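Local coordinates for protein inositol monophosphatase (PDB 4N81) that belongs to the inositol monophosphatase family and probably removes phosphate from small phosphorylated substrates with the help of magnesium, at residues Ile24-Arg29 with Phe94-Ala99. Sequence-based numbering, arbitrary orientation.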
loop_
_atom_site.group_PDB
_atom_site.type_symbol
_atom_site.label_atom_id
_atom_site.label_comp_id
_atom_site.label_asym_id
_atom_site.label_seq_id
_atom_site.Cartn_x
_atom_site.Cartn_y
_atom_site.Cartn_z
ATOM N N ILE A 24 -18.578 -5.746 4.254
ATOM C CA ILE A 24 -17.144 -6.068 4.150
ATOM C C ILE A 24 -16.349 -5.650 5.389
ATOM O O ILE A 24 -15.501 -6.394 5.864
ATOM C CB ILE A 24 -16.526 -5.367 2.913
ATOM C CG1 ILE A 24 -17.104 -5.966 1.609
ATOM C CG2 ILE A 24 -14.968 -5.441 2.944
ATOM C CD1 ILE A 24 -16.786 -5.084 0.298
ATOM N N ARG A 25 -16.679 -4.497 5.955
ATOM C CA ARG A 25 -15.852 -3.929 7.039
ATOM C C ARG A 25 -15.571 -4.883 8.228
ATOM O O ARG A 25 -14.416 -5.025 8.644
ATOM C CB ARG A 25 -16.488 -2.623 7.533
ATOM C CG ARG A 25 -15.672 -1.799 8.515
ATOM C CD ARG A 25 -16.434 -0.472 8.882
ATOM N NE ARG A 25 -16.528 0.431 7.726
ATOM C CZ ARG A 25 -17.667 0.698 7.076
ATOM N NH1 ARG A 25 -17.672 1.549 6.021
ATOM N NH2 ARG A 25 -18.799 0.131 7.486
ATOM N N PRO A 26 -16.601 -5.581 8.746
ATOM C CA PRO A 26 -16.358 -6.441 9.907
ATOM C C PRO A 26 -15.294 -7.522 9.624
ATOM O O PRO A 26 -14.791 -8.113 10.585
ATOM C CB PRO A 26 -17.729 -7.093 10.175
ATOM C CG PRO A 26 -18.707 -6.140 9.603
ATOM C CD PRO A 26 -18.040 -5.495 8.422
ATOM N N PHE A 27 -15.109 -7.918 8.357
ATOM C CA PHE A 27 -14.165 -8.998 8.025
ATOM C C PHE A 27 -12.730 -8.515 7.868
ATOM O O PHE A 27 -11.835 -9.316 7.777
ATOM C CB PHE A 27 -14.575 -9.700 6.734
ATOM C CG PHE A 27 -15.884 -10.440 6.862
ATOM C CD1 PHE A 27 -17.066 -9.900 6.352
ATOM C CD2 PHE A 27 -15.936 -11.633 7.557
ATOM C CE1 PHE A 27 -18.267 -10.569 6.486
ATOM C CE2 PHE A 27 -17.150 -12.321 7.704
ATOM C CZ PHE A 27 -18.313 -11.777 7.156
ATOM N N PHE A 28 -12.532 -7.219 7.772
ATOM C CA PHE A 28 -11.179 -6.708 7.532
ATOM C C PHE A 28 -10.286 -6.968 8.761
ATOM O O PHE A 28 -10.696 -6.677 9.905
ATOM C CB PHE A 28 -11.275 -5.204 7.253
ATOM C CG PHE A 28 -9.926 -4.568 6.973
ATOM C CD1 PHE A 28 -9.187 -4.972 5.866
ATOM C CD2 PHE A 28 -9.456 -3.558 7.800
ATOM C CE1 PHE A 28 -7.917 -4.393 5.588
ATOM C CE2 PHE A 28 -8.252 -2.937 7.537
ATOM C CZ PHE A 28 -7.487 -3.338 6.426
ATOM N N ARG A 29 -9.063 -7.450 8.517
ATOM C CA ARG A 29 -8.120 -7.778 9.596
ATOM C C ARG A 29 -8.607 -8.809 10.611
ATOM O O ARG A 29 -8.134 -8.875 11.736
ATOM C CB ARG A 29 -7.643 -6.501 10.306
ATOM C CG ARG A 29 -6.627 -5.760 9.411
ATOM C CD ARG A 29 -6.002 -4.482 10.072
ATOM N NE ARG A 29 -5.187 -3.786 9.057
ATOM C CZ ARG A 29 -4.596 -2.602 9.249
ATOM N NH1 ARG A 29 -4.698 -1.994 10.431
ATOM N NH2 ARG A 29 -3.965 -2.012 8.263
ATOM N N PHE A 94 -6.382 -7.266 0.584
ATOM C CA PHE A 94 -7.332 -7.426 1.697
ATOM C C PHE A 94 -6.907 -8.590 2.592
ATOM O O PHE A 94 -6.936 -8.504 3.849
ATOM C CB PHE A 94 -8.753 -7.744 1.130
ATOM C CG PHE A 94 -9.798 -7.942 2.207
ATOM C CD1 PHE A 94 -9.907 -9.180 2.859
ATOM C CD2 PHE A 94 -10.646 -6.923 2.564
ATOM C CE1 PHE A 94 -10.846 -9.401 3.852
ATOM C CE2 PHE A 94 -11.623 -7.120 3.569
ATOM C CZ PHE A 94 -11.726 -8.359 4.204
ATOM N N ILE A 95 -6.453 -9.658 1.953
ATOM C CA ILE A 95 -6.057 -10.860 2.707
ATOM C C ILE A 95 -4.862 -10.520 3.595
ATOM O O ILE A 95 -4.756 -10.988 4.753
ATOM C CB ILE A 95 -5.692 -11.996 1.733
ATOM C CG1 ILE A 95 -6.985 -12.633 1.190
ATOM C CG2 ILE A 95 -4.839 -13.111 2.416
ATOM C CD1 ILE A 95 -6.737 -13.490 -0.068
ATOM N N GLY A 96 -4.046 -9.597 3.099
ATOM C CA GLY A 96 -2.874 -9.140 3.854
ATOM C C GLY A 96 -3.166 -8.025 4.859
ATOM O O GLY A 96 -2.246 -7.481 5.495
ATOM N N GLY A 97 -4.441 -7.667 5.019
ATOM C CA GLY A 97 -4.767 -6.676 6.039
ATOM C C GLY A 97 -4.478 -5.246 5.610
ATOM O O GLY A 97 -4.331 -4.351 6.453
ATOM N N ARG A 98 -4.314 -5.026 4.297
ATOM C CA ARG A 98 -4.082 -3.678 3.767
ATOM C C ARG A 98 -5.327 -2.979 3.311
ATOM O O ARG A 98 -6.148 -3.575 2.617
ATOM C CB ARG A 98 -3.178 -3.741 2.524
ATOM C CG ARG A 98 -1.784 -4.410 2.841
ATOM C CD ARG A 98 -1.003 -4.509 1.504
ATOM N NE ARG A 98 0.433 -4.794 1.743
ATOM C CZ ARG A 98 1.362 -4.515 0.826
ATOM N NH1 ARG A 98 0.994 -3.966 -0.342
ATOM N NH2 ARG A 98 2.639 -4.784 1.080
ATOM N N ALA A 99 -5.434 -1.688 3.619
ATOM C CA ALA A 99 -6.657 -0.954 3.230
ATOM C C ALA A 99 -6.447 -0.238 1.891
ATOM O O ALA A 99 -6.873 0.919 1.705
ATOM C CB ALA A 99 -7.026 0.056 4.320
HETATM O O HOH W 1 -8.005 -8.628 6.362
#
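Arg-29 takes hold of the carbonyl of Gly-97 from the side, with two nitrogens on one oxygen, and so illustrates how an arginine can fasten a loop to the end of a helix distant in sequence. Its NE gives a hydrogen bond of 2.8 Å to Gly-97 O, the straighter of the two; NH2 adds one of 3.0 Å, lying nearly along the C=O direction but with its N-H clearly bent (139°). The oxygen lies in the guanidinium plane, and the two bonds fix how that group is turned. Extended from CG to NE, the arginine chain starts beside Phe-28, with Arg-29 CG 3.7 Å above the ring plane and displaced toward its rim. CG of Phe-28 is anti to the backbone N (chi1 -179°), which sends CE1 and CZ to the backbone of 97-98 and CZ to the methyl of Ala-99. The CD1 edge of the Phe-28 ring is turned toward the face of Phe-94, offset edge-to-face, planes at 61° and Phe-28 CD1 4.0 Å from Phe-94 CE2.

Gly-97, the first residue to leave helical angles after helix 91-95, closes it in a Schellman motif; here a CB would press on Gly-96 O, which calls for glycine. The contact thus joins the end of this short helix to the turn after helix 7-24. Phe-94 CE2 also receives Ile-24 CG2 at 3.8 Å, while its ring touches Ile-88, a predicted magnesium ligand. One water bridges the two backbones, accepting from Arg-29 N and donating to Phe-94 O. Replacing Arg-29 by alanine would probably leave Gly-97 O without either guanidinium donor and one face of Phe-28 less covered. Arg-29 also reaches the second subunit, NH1 in a salt bridge with its Glu-125 and NH2 hydrogen-bonded to its Tyr-188 OH.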